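Local coordinates for sortase family protein (Streptococcus agalactiae, PDB 4D7W) that is probably a class C sortase, a cysteine transpeptidase that takes part in assembling the type 2b pilus on the bacterial surface, at residues S53-A56 against N62-Y65; P76-T81 against Q87-H92; S97-G102 against V135-E140; W133-S136 against T141-Y144. All coordinates share one frame; numbering follows the deposited sequence.

Interaction 1: residues S53-A56 against N62-Y65; sequences SQLA and NMGY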
loop_
_atom_site.group_PDB
_atom_site.type_symbol
_atom_site.label_atom_id
_atom_site.label_comp_id
_atom_site.label_asym_id
_atom_site.label_seq_id
_atom_site.Cartn_x
_atom_site.Cartn_y
_atom_site.Cartn_z
ATOM N N SER A 53 5.002 5.843 -13.220
ATOM C CA SER A 53 5.010 4.857 -14.295
ATOM C C SER A 53 5.042 3.430 -13.768
ATOM O O SER A 53 4.932 2.485 -14.551
ATOM C CB SER A 53 6.221 5.070 -15.206
ATOM O OG SER A 53 7.412 4.646 -14.548
ATOM N N GLN A 54 5.257 3.252 -12.461
ATOM C CA GLN A 54 5.381 1.891 -11.942
ATOM C C GLN A 54 3.998 1.326 -11.666
ATOM O O GLN A 54 3.135 2.038 -11.174
ATOM C CB GLN A 54 6.249 1.854 -10.667
ATOM C CG GLN A 54 7.687 2.314 -10.892
ATOM C CD GLN A 54 8.494 1.323 -11.734
ATOM O OE1 GLN A 54 8.122 0.159 -11.851
ATOM N NE2 GLN A 54 9.594 1.785 -12.319
ATOM N N LEU A 55 3.795 0.050 -11.990
ATOM C CA LEU A 55 2.542 -0.665 -11.724
ATOM C C LEU A 55 1.333 0.058 -12.327
ATOM O O LEU A 55 0.247 0.054 -11.758
ATOM C CB LEU A 55 2.345 -0.855 -10.208
ATOM C CG LEU A 55 3.446 -1.703 -9.565
ATOM C CD1 LEU A 55 3.178 -1.882 -8.071
ATOM C CD2 LEU A 55 3.511 -3.034 -10.266
ATOM N N ALA A 56 1.536 0.697 -13.470
ATOM C CA ALA A 56 0.483 1.486 -14.090
ATOM C C ALA A 56 0.009 0.793 -15.350
ATOM O O ALA A 56 0.823 0.500 -16.224
ATOM C CB ALA A 56 0.986 2.908 -14.409
ATOM N N ASN A 62 -4.349 3.604 -10.525
ATOM C CA ASN A 62 -4.807 2.426 -9.780
ATOM C C ASN A 62 -3.785 1.294 -9.915
ATOM O O ASN A 62 -3.504 0.852 -11.022
ATOM C CB ASN A 62 -6.188 1.995 -10.294
ATOM C CG ASN A 62 -6.794 0.837 -9.500
ATOM O OD1 ASN A 62 -6.146 0.221 -8.635
ATOM N ND2 ASN A 62 -8.047 0.527 -9.806
ATOM N N MET A 63 -3.220 0.861 -8.786
ATOM C CA MET A 63 -2.134 -0.131 -8.749
ATOM C C MET A 63 -2.625 -1.543 -8.518
ATOM O O MET A 63 -1.846 -2.503 -8.597
ATOM C CB MET A 63 -1.153 0.160 -7.609
ATOM C CG MET A 63 -0.123 1.207 -7.796
ATOM S SD MET A 63 0.701 1.352 -6.181
ATOM C CE MET A 63 1.681 2.801 -6.529
ATOM N N GLY A 64 -3.893 -1.663 -8.145
ATOM C CA GLY A 64 -4.423 -2.917 -7.643
ATOM C C GLY A 64 -5.363 -2.651 -6.476
ATOM O O GLY A 64 -5.933 -1.580 -6.379
ATOM N N TYR A 65 -5.540 -3.627 -5.596
ATOM C CA TYR A 65 -6.500 -3.476 -4.525
ATOM C C TYR A 65 -6.096 -4.285 -3.311
ATOM O O TYR A 65 -5.397 -5.298 -3.422
ATOM C CB TYR A 65 -7.907 -3.872 -4.989
ATOM C CG TYR A 65 -8.077 -5.298 -5.472
ATOM C CD1 TYR A 65 -7.816 -5.649 -6.800
ATOM C CD2 TYR A 65 -8.541 -6.290 -4.612
ATOM C CE1 TYR A 65 -7.994 -6.959 -7.245
ATOM C CE2 TYR A 65 -8.716 -7.607 -5.048
ATOM C CZ TYR A 65 -8.445 -7.933 -6.363
ATOM O OH TYR A 65 -8.617 -9.240 -6.787
HETATM O O HOH W 1 -0.946 -2.783 -11.181
#

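Interaction 2: residues P76-T81 against Q87-H92; sequences PLYHGT and QTSIGH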
loop_
_atom_site.group_PDB
_atom_site.type_symbol
_atom_site.label_atom_id
_atom_site.label_comp_id
_atom_site.label_asym_id
_atom_site.label_seq_id
_atom_site.Cartn_x
_atom_site.Cartn_y
_atom_site.Cartn_z
ATOM N N PRO A 76 -9.595 -0.206 -3.876
ATOM C CA PRO A 76 -8.532 0.054 -4.857
ATOM C C PRO A 76 -7.390 0.868 -4.255
ATOM O O PRO A 76 -7.640 1.759 -3.438
ATOM C CB PRO A 76 -9.256 0.838 -5.965
ATOM C CG PRO A 76 -10.445 1.474 -5.275
ATOM C CD PRO A 76 -10.854 0.499 -4.197
ATOM N N LEU A 77 -6.161 0.546 -4.654
ATOM C CA LEU A 77 -4.937 1.213 -4.199
ATOM C C LEU A 77 -4.419 2.168 -5.248
ATOM O O LEU A 77 -4.183 1.743 -6.374
ATOM C CB LEU A 77 -3.817 0.200 -3.924
ATOM C CG LEU A 77 -3.901 -0.700 -2.709
ATOM C CD1 LEU A 77 -2.671 -1.603 -2.689
ATOM C CD2 LEU A 77 -3.978 0.146 -1.449
ATOM N N TYR A 78 -4.184 3.427 -4.892
ATOM C CA TYR A 78 -3.682 4.379 -5.880
ATOM C C TYR A 78 -2.274 4.902 -5.565
ATOM O O TYR A 78 -1.849 4.915 -4.411
ATOM C CB TYR A 78 -4.666 5.552 -6.009
ATOM C CG TYR A 78 -5.966 5.170 -6.699
ATOM C CD1 TYR A 78 -7.020 4.629 -5.980
ATOM C CD2 TYR A 78 -6.128 5.333 -8.077
ATOM C CE1 TYR A 78 -8.210 4.269 -6.598
ATOM C CE2 TYR A 78 -7.309 4.964 -8.705
ATOM C CZ TYR A 78 -8.345 4.436 -7.951
ATOM O OH TYR A 78 -9.519 4.068 -8.543
ATOM N N HIS A 79 -1.564 5.346 -6.604
ATOM C CA HIS A 79 -0.336 6.116 -6.432
ATOM C C HIS A 79 -0.574 7.349 -5.564
ATOM O O HIS A 79 -1.517 8.101 -5.794
ATOM C CB HIS A 79 0.231 6.584 -7.783
ATOM C CG HIS A 79 0.814 5.485 -8.632
ATOM N ND1 HIS A 79 0.039 4.638 -9.393
ATOM C CD2 HIS A 79 2.097 5.114 -8.856
ATOM C CE1 HIS A 79 0.816 3.792 -10.050
ATOM N NE2 HIS A 79 2.071 4.056 -9.740
ATOM N N GLY A 80 0.290 7.565 -4.576
ATOM C CA GLY A 80 0.292 8.822 -3.846
ATOM C C GLY A 80 -0.836 8.896 -2.839
ATOM O O GLY A 80 -1.660 7.995 -2.752
ATOM N N THR A 81 -0.874 9.975 -2.068
ATOM C CA THR A 81 -1.860 10.104 -0.996
ATOM C C THR A 81 -2.593 11.436 -1.053
ATOM O O THR A 81 -2.894 12.032 -0.020
ATOM C CB THR A 81 -1.196 9.962 0.373
ATOM O OG1 THR A 81 -0.050 10.813 0.411
ATOM C CG2 THR A 81 -0.729 8.534 0.585
ATOM N N GLN A 87 -10.201 10.379 -0.480
ATOM C CA GLN A 87 -11.627 10.585 -0.250
ATOM C C GLN A 87 -12.442 9.316 -0.523
ATOM O O GLN A 87 -13.491 9.126 0.078
ATOM C CB GLN A 87 -12.145 11.760 -1.084
ATOM C CG GLN A 87 -11.754 13.113 -0.487
ATOM C CD GLN A 87 -12.194 14.307 -1.327
ATOM O OE1 GLN A 87 -12.783 14.149 -2.401
ATOM N NE2 GLN A 87 -11.901 15.512 -0.840
ATOM N N THR A 88 -11.955 8.430 -1.390
ATOM C CA THR A 88 -12.703 7.208 -1.700
ATOM C C THR A 88 -11.872 5.924 -1.739
ATOM O O THR A 88 -12.424 4.829 -1.885
ATOM C CB THR A 88 -13.408 7.323 -3.061
ATOM O OG1 THR A 88 -12.423 7.449 -4.100
ATOM C CG2 THR A 88 -14.344 8.524 -3.075
ATOM N N SER A 89 -10.552 6.045 -1.630
ATOM C CA SER A 89 -9.699 4.877 -1.795
ATOM C C SER A 89 -8.521 4.883 -0.850
ATOM O O SER A 89 -8.405 5.746 0.013
ATOM C CB SER A 89 -9.196 4.793 -3.231
ATOM O OG SER A 89 -10.289 4.731 -4.124
ATOM N N ILE A 90 -7.645 3.906 -1.030
ATOM C CA ILE A 90 -6.445 3.827 -0.230
ATOM C C ILE A 90 -5.283 4.380 -1.036
ATOM O O ILE A 90 -5.173 4.117 -2.237
ATOM C CB ILE A 90 -6.158 2.375 0.197
ATOM C CG1 ILE A 90 -7.379 1.781 0.917
ATOM C CG2 ILE A 90 -4.910 2.306 1.057
ATOM C CD1 ILE A 90 -7.802 2.574 2.157
ATOM N N GLY A 91 -4.419 5.140 -0.378
ATOM C CA GLY A 91 -3.288 5.730 -1.052
ATOM C C GLY A 91 -1.999 5.024 -0.693
ATOM O O GLY A 91 -1.861 4.458 0.393
ATOM N N HIS A 92 -1.041 5.062 -1.610
ATOM C CA HIS A 92 0.288 4.536 -1.320
ATOM C C HIS A 92 1.271 5.684 -1.082
ATOM O O HIS A 92 1.401 6.563 -1.922
ATOM C CB HIS A 92 0.749 3.633 -2.461
ATOM C CG HIS A 92 2.196 3.277 -2.387
ATOM N ND1 HIS A 92 3.161 3.956 -3.099
ATOM C CD2 HIS A 92 2.845 2.331 -1.669
ATOM C CE1 HIS A 92 4.346 3.442 -2.819
ATOM N NE2 HIS A 92 4.182 2.452 -1.959
#

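Interaction 3: residues S97-G102 against V135-E140; sequences SLPIGG and VSILNE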
loop_
_atom_site.group_PDB
_atom_site.type_symbol
_atom_site.label_atom_id
_atom_site.label_comp_id
_atom_site.label_asym_id
_atom_site.label_seq_id
_atom_site.Cartn_x
_atom_site.Cartn_y
_atom_site.Cartn_z
ATOM N N SER A 97 8.340 1.764 -0.517
ATOM C CA SER A 97 8.477 0.713 -1.509
ATOM C C SER A 97 7.114 0.375 -2.137
ATOM O O SER A 97 6.085 0.451 -1.466
ATOM C CB SER A 97 9.094 -0.548 -0.882
ATOM O OG SER A 97 10.238 -0.235 -0.097
ATOM N N LEU A 98 7.108 0.009 -3.420
ATOM C CA LEU A 98 5.884 -0.488 -4.080
ATOM C C LEU A 98 5.339 -1.699 -3.325
ATOM O O LEU A 98 6.116 -2.488 -2.799
ATOM C CB LEU A 98 6.157 -0.867 -5.555
ATOM C CG LEU A 98 6.683 0.286 -6.406
ATOM C CD1 LEU A 98 7.212 -0.181 -7.787
ATOM C CD2 LEU A 98 5.585 1.344 -6.551
ATOM N N PRO A 99 4.004 -1.847 -3.273
ATOM C CA PRO A 99 3.348 -2.901 -2.489
ATOM C C PRO A 99 3.505 -4.331 -3.026
ATOM O O PRO A 99 2.716 -5.187 -2.652
ATOM C CB PRO A 99 1.868 -2.479 -2.512
ATOM C CG PRO A 99 1.743 -1.626 -3.739
ATOM C CD PRO A 99 3.033 -0.868 -3.795
ATOM N N ILE A 100 4.491 -4.593 -3.878
ATOM C CA ILE A 100 4.801 -5.978 -4.256
ATOM C C ILE A 100 5.910 -6.549 -3.359
ATOM O O ILE A 100 6.384 -7.663 -3.566
ATOM C CB ILE A 100 5.231 -6.081 -5.713
ATOM C CG1 ILE A 100 6.468 -5.205 -5.963
ATOM C CG2 ILE A 100 4.082 -5.672 -6.624
ATOM C CD1 ILE A 100 7.284 -5.620 -7.186
ATOM N N GLY A 101 6.342 -5.776 -2.371
ATOM C CA GLY A 101 7.374 -6.249 -1.462
ATOM C C GLY A 101 8.684 -6.566 -2.157
ATOM O O GLY A 101 9.016 -5.953 -3.179
ATOM N N GLY A 102 9.407 -7.548 -1.615
ATOM C CA GLY A 102 10.751 -7.879 -2.049
ATOM C C GLY A 102 11.655 -7.757 -0.834
ATOM O O GLY A 102 11.247 -7.224 0.186
ATOM N N VAL A 135 -2.729 -7.817 -0.863
ATOM C CA VAL A 135 -2.844 -6.850 -1.934
ATOM C C VAL A 135 -2.766 -7.655 -3.229
ATOM O O VAL A 135 -1.980 -8.603 -3.350
ATOM C CB VAL A 135 -1.749 -5.751 -1.868
ATOM C CG1 VAL A 135 -1.917 -4.897 -0.603
ATOM C CG2 VAL A 135 -0.401 -6.367 -1.861
ATOM N N SER A 136 -3.631 -7.310 -4.171
ATOM C CA SER A 136 -3.681 -7.992 -5.450
ATOM C C SER A 136 -3.175 -7.023 -6.486
ATOM O O SER A 136 -3.682 -5.913 -6.593
ATOM C CB SER A 136 -5.096 -8.455 -5.760
ATOM O OG SER A 136 -5.586 -9.225 -4.673
ATOM N N ILE A 137 -2.143 -7.432 -7.212
ATOM C CA ILE A 137 -1.492 -6.559 -8.179
ATOM C C ILE A 137 -1.320 -7.366 -9.462
ATOM O O ILE A 137 -0.691 -8.422 -9.458
ATOM C CB ILE A 137 -0.151 -6.034 -7.630
ATOM C CG1 ILE A 137 -0.404 -5.089 -6.439
ATOM C CG2 ILE A 137 0.651 -5.334 -8.713
ATOM C CD1 ILE A 137 0.760 -4.967 -5.518
ATOM N N LEU A 138 -1.928 -6.897 -10.548
ATOM C CA LEU A 138 -1.987 -7.683 -11.776
ATOM C C LEU A 138 -2.630 -9.045 -11.479
ATOM O O LEU A 138 -3.706 -9.123 -10.870
ATOM C CB LEU A 138 -0.589 -7.846 -12.379
ATOM C CG LEU A 138 0.061 -6.492 -12.694
ATOM C CD1 LEU A 138 1.399 -6.662 -13.356
ATOM C CD2 LEU A 138 -0.858 -5.648 -13.567
ATOM N N ASN A 139 -1.959 -10.116 -11.882
ATOM C CA ASN A 139 -2.481 -11.457 -11.656
ATOM C C ASN A 139 -1.936 -12.116 -10.386
ATOM O O ASN A 139 -2.029 -13.332 -10.226
ATOM C CB ASN A 139 -2.160 -12.346 -12.865
ATOM C CG ASN A 139 -0.651 -12.550 -13.062
ATOM O OD1 ASN A 139 0.151 -11.630 -12.852
ATOM N ND2 ASN A 139 -0.264 -13.762 -13.470
ATOM N N GLU A 140 -1.355 -11.330 -9.488
ATOM C CA GLU A 140 -0.665 -11.932 -8.353
ATOM C C GLU A 140 -1.154 -11.461 -7.000
ATOM O O GLU A 140 -1.720 -10.386 -6.865
ATOM C CB GLU A 140 0.832 -11.682 -8.480
ATOM C CG GLU A 140 1.501 -12.714 -9.400
ATOM C CD GLU A 140 2.754 -12.189 -10.050
ATOM O OE1 GLU A 140 3.055 -10.992 -9.867
ATOM O OE2 GLU A 140 3.437 -12.969 -10.746
#

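Interaction 4: residues W133-S136 against T141-Y144; sequences WTVS and TYTY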
loop_
_atom_site.group_PDB
_atom_site.type_symbol
_atom_site.label_atom_id
_atom_site.label_comp_id
_atom_site.label_asym_id
_atom_site.label_seq_id
_atom_site.Cartn_x
_atom_site.Cartn_y
_atom_site.Cartn_z
ATOM N N TRP A 133 -3.740 -9.660 5.692
ATOM C CA TRP A 133 -4.401 -9.047 4.538
ATOM C C TRP A 133 -3.627 -9.389 3.254
ATOM O O TRP A 133 -2.528 -9.963 3.297
ATOM C CB TRP A 133 -4.546 -7.529 4.711
ATOM C CG TRP A 133 -3.272 -6.743 4.602
ATOM C CD1 TRP A 133 -2.718 -6.244 3.466
ATOM C CD2 TRP A 133 -2.420 -6.332 5.680
ATOM N NE1 TRP A 133 -1.562 -5.562 3.758
ATOM C CE2 TRP A 133 -1.361 -5.594 5.113
ATOM C CE3 TRP A 133 -2.455 -6.509 7.070
ATOM C CZ2 TRP A 133 -0.329 -5.046 5.886
ATOM C CZ3 TRP A 133 -1.435 -5.962 7.838
ATOM C CH2 TRP A 133 -0.385 -5.244 7.241
ATOM N N THR A 134 -4.233 -9.093 2.114
ATOM C CA THR A 134 -3.583 -9.305 0.830
ATOM C C THR A 134 -3.730 -8.058 -0.027
ATOM O O THR A 134 -4.707 -7.309 0.102
ATOM C CB THR A 134 -4.174 -10.498 0.071
ATOM O OG1 THR A 134 -5.544 -10.231 -0.238
ATOM C CG2 THR A 134 -4.078 -11.784 0.891
ATOM N N VAL A 135 -2.729 -7.817 -0.863
ATOM C CA VAL A 135 -2.844 -6.850 -1.934
ATOM C C VAL A 135 -2.766 -7.655 -3.229
ATOM O O VAL A 135 -1.980 -8.603 -3.350
ATOM C CB VAL A 135 -1.749 -5.751 -1.868
ATOM C CG1 VAL A 135 -1.917 -4.897 -0.603
ATOM C CG2 VAL A 135 -0.401 -6.367 -1.861
ATOM N N SER A 136 -3.631 -7.310 -4.171
ATOM C CA SER A 136 -3.681 -7.992 -5.450
ATOM C C SER A 136 -3.175 -7.023 -6.486
ATOM O O SER A 136 -3.682 -5.913 -6.593
ATOM C CB SER A 136 -5.096 -8.455 -5.760
ATOM O OG SER A 136 -5.586 -9.225 -4.673
ATOM N N THR A 141 -0.899 -12.278 -5.992
ATOM C CA THR A 141 -1.345 -12.006 -4.639
ATOM C C THR A 141 -0.144 -11.867 -3.722
ATOM O O THR A 141 0.838 -12.619 -3.843
ATOM C CB THR A 141 -2.277 -13.110 -4.138
ATOM O OG1 THR A 141 -3.510 -13.033 -4.855
ATOM C CG2 THR A 141 -2.569 -12.928 -2.664
ATOM N N TYR A 142 -0.212 -10.869 -2.845
ATOM C CA TYR A 142 0.829 -10.597 -1.856
ATOM C C TYR A 142 0.214 -10.582 -0.472
ATOM O O TYR A 142 -0.674 -9.787 -0.212
ATOM C CB TYR A 142 1.519 -9.256 -2.145
ATOM C CG TYR A 142 2.130 -9.232 -3.514
ATOM C CD1 TYR A 142 1.349 -8.962 -4.636
ATOM C CD2 TYR A 142 3.478 -9.520 -3.698
ATOM C CE1 TYR A 142 1.888 -8.985 -5.909
ATOM C CE2 TYR A 142 4.031 -9.528 -4.967
ATOM C CZ TYR A 142 3.230 -9.256 -6.061
ATOM O OH TYR A 142 3.771 -9.254 -7.311
ATOM N N THR A 143 0.683 -11.456 0.414
ATOM C CA THR A 143 0.064 -11.601 1.722
ATOM C C THR A 143 0.940 -11.053 2.833
ATOM O O THR A 143 2.151 -11.289 2.854
ATOM C CB THR A 143 -0.244 -13.063 2.018
ATOM O OG1 THR A 143 -0.896 -13.637 0.880
ATOM C CG2 THR A 143 -1.121 -13.186 3.273
ATOM N N TYR A 144 0.315 -10.330 3.759
ATOM C CA TYR A 144 1.016 -9.734 4.890
ATOM C C TYR A 144 0.302 -10.107 6.173
ATOM O O TYR A 144 -0.919 -10.245 6.192
ATOM C CB TYR A 144 1.117 -8.198 4.734
ATOM C CG TYR A 144 2.159 -7.848 3.694
ATOM C CD1 TYR A 144 1.834 -7.827 2.351
ATOM C CD2 TYR A 144 3.479 -7.601 4.058
ATOM C CE1 TYR A 144 2.810 -7.565 1.368
ATOM C CE2 TYR A 144 4.452 -7.331 3.102
ATOM C CZ TYR A 144 4.109 -7.308 1.758
ATOM O OH TYR A 144 5.066 -7.045 0.811
#

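Interaction 1: residues S53-A56 against N62-Y65
A single water joins the carbonyls of L55 and M63. It donates to M63 O at 2.8 Å and also donates to L55 O at 3.1 Å. Both of its hydrogens are therefore spent on main-chain oxygens, one from each segment, and neither segment bonds the other directly. The two backbones come together where L55 O lies 3.8 Å from M63 CA. L55 has phi 55°, the left-handed region, at a sharp bend just after helix 45-52.

The side chains meet at their bases. L55 CB touches M63 CG at 4.0 Å, which is a light apolar contact. In both residues CG stands beside the backbone N, opposite the carbonyl carbon (chi1 -62° for L55, -80° for M63). M63 is extended beyond CG. Its sulfur and methyl lead away from L55, and the methyl meets the ring of H79. The branched end of L55 packs on I23 and A27 of helix 17-31, and also on L98 and I137. Just before it, Q54 O accepts a hydrogen bond from the ring of H79. M63 is already tied to L77 through its backbone.

The contact joins the loop that follows helix 45-52 to the first residues of strand 62-68. Here the N-terminal helices meet the beta-barrel core of the sortase fold.

Interaction 2: residues P76-T81 against Q87-H92
Strands 76-79 and 90-92 run parallel, with axes 4.7 Å apart at an angle of 38°, and pair L77 with I90 and Y78 with G91. Three backbone bonds join them. I90 N donates to P76 O at 3.2 Å, and the bonds Y78 N to I90 O and H92 N to Y78 O follow.

L77 and I90 share one face. Their branches cross obliquely, and L77 CD2 presses on I90 CG2 at 3.4 Å, tighter than usual for two carbons. Just before strand 90-92, S89 points at 76-81 and touches both P76 and Y78. Its OG lies 3.3 Å from Y78 CE1 and 3.5 Å from P76 CG. I90 O sits near the plane of the Y78 ring, at its edge. G91 CA comes to 3.3 Å from G80 O.

H92 lays CB against Y78 O at 3.5 Å. With CG opposite its backbone N (chi1 168°), the ring turns away, and it is held by Y51 OH and S97 O.

This is a beta-alpha-beta crossover through helix 83-86. Strand 62-68 pairs antiparallel with 73-79, strand 105-115 does so with 90-92, and helix 3-13 packs on P76 and Y78.

Interaction 3: residues S97-G102 against V135-E140
The apolar contacts centre on the end of I137, which meets both P99 and I100. I137 CD1 reaches I100 CG2 at 3.6 Å and P99 CG at 3.9 Å. The I137 side chain crosses each of the two at about a right angle. Its terminal methyl makes the main contact, with a second touch from I137 CG2 to I100 CG2 at 4.0 Å. CG1 of I137 stands beside the backbone N (chi1 -67°), and the chain continues nearly extended, which carries CD1 out to the loop. In I100 it is CG1 that stands between the backbone N and the carbonyl carbon (chi1 59°). CG2 is left as the branch that faces I137.

The polar side is one carbonyl. P99 O is buried under methyls, with V135 CG2 at 3.4 Å and I137 CD1 at 3.5 Å. It has no hydrogen-bonding partner in the model.

Backbone bonds shape each segment from within. I137 to E140 form a type II' turn. I137 N donates to E140 O and E140 N to I137 O, each at 3.0 Å. L138 has positive phi (56°), as the second residue of such a turn requires. In the loop, a weak bond runs from G101 N to L98 O.

The loop 97-102 lies between helix 17-31, where L98 and I100 touch A27, and the sheet. P99 also rests on M63 and H92, V135 packs on I66 of strand 62-68, and Y142 of strand 140-152 touches I100 and I137.

Interaction 4: residues W133-S136 against T141-Y144
The CB of Y144 lies over the indole of W133. It stands above one face of the W133 six-membered ring, 3.9 Å from its centroid and 25° off the normal. This is a CH-pi contact, closest at W133 CE2. Beyond it, the Y144 ring and the five-membered ring of W133 lie at 20° to each other. Their centroids are 5.9 Å apart, so they are slid past one another with little overlap. W133 CG takes the position between its backbone N and carbonyl carbon (chi1 72°), which carries the indole across to Y144. The polar ends turn elsewhere: W133 NE1 bonds Q169 and Y144 OH bonds D167.

These strands form an antiparallel beta hairpin. W133-Y144 and V135-Y142 are hydrogen-bonded pairs, with two bonds of 2.9 Å in each, as between Y142 N and V135 O. T134-T143 and S136-T141 are non-hydrogen-bonded pairs.

On the aromatic face V135 crosses Y142 at about a right angle, with V135 CG2 on Y142 CB at 3.5 Å. V135 O lies in the plane of the Y142 ring, at its edge. On the other face T134 and T143 lie side by side, and T134 CG2 is 3.7 Å from T143 OG1, which bonds N193.

Overall arrangement
From the N terminus, interaction 1 comes first and closes the short loop after helix 45-52 onto strand 62-68. Interaction 2 follows in series and closes the crossover through helix 83-86. They touch through the pairing of strands 62-68 and 73-79 and through the Q54-H79 bond. Interaction 3 spans the longest separation, from loop 97-102 to strand 132-137. Interaction 4 opens at W133, before interaction 3 has closed, so these two interlock and share V135 and S136. Y65 bonds S136, linking interaction 1 to both. H92 bonds S97, linking interactions 2 and 3. Together they tie the N-terminal helices and the loop 97-102 to one continuous sheet.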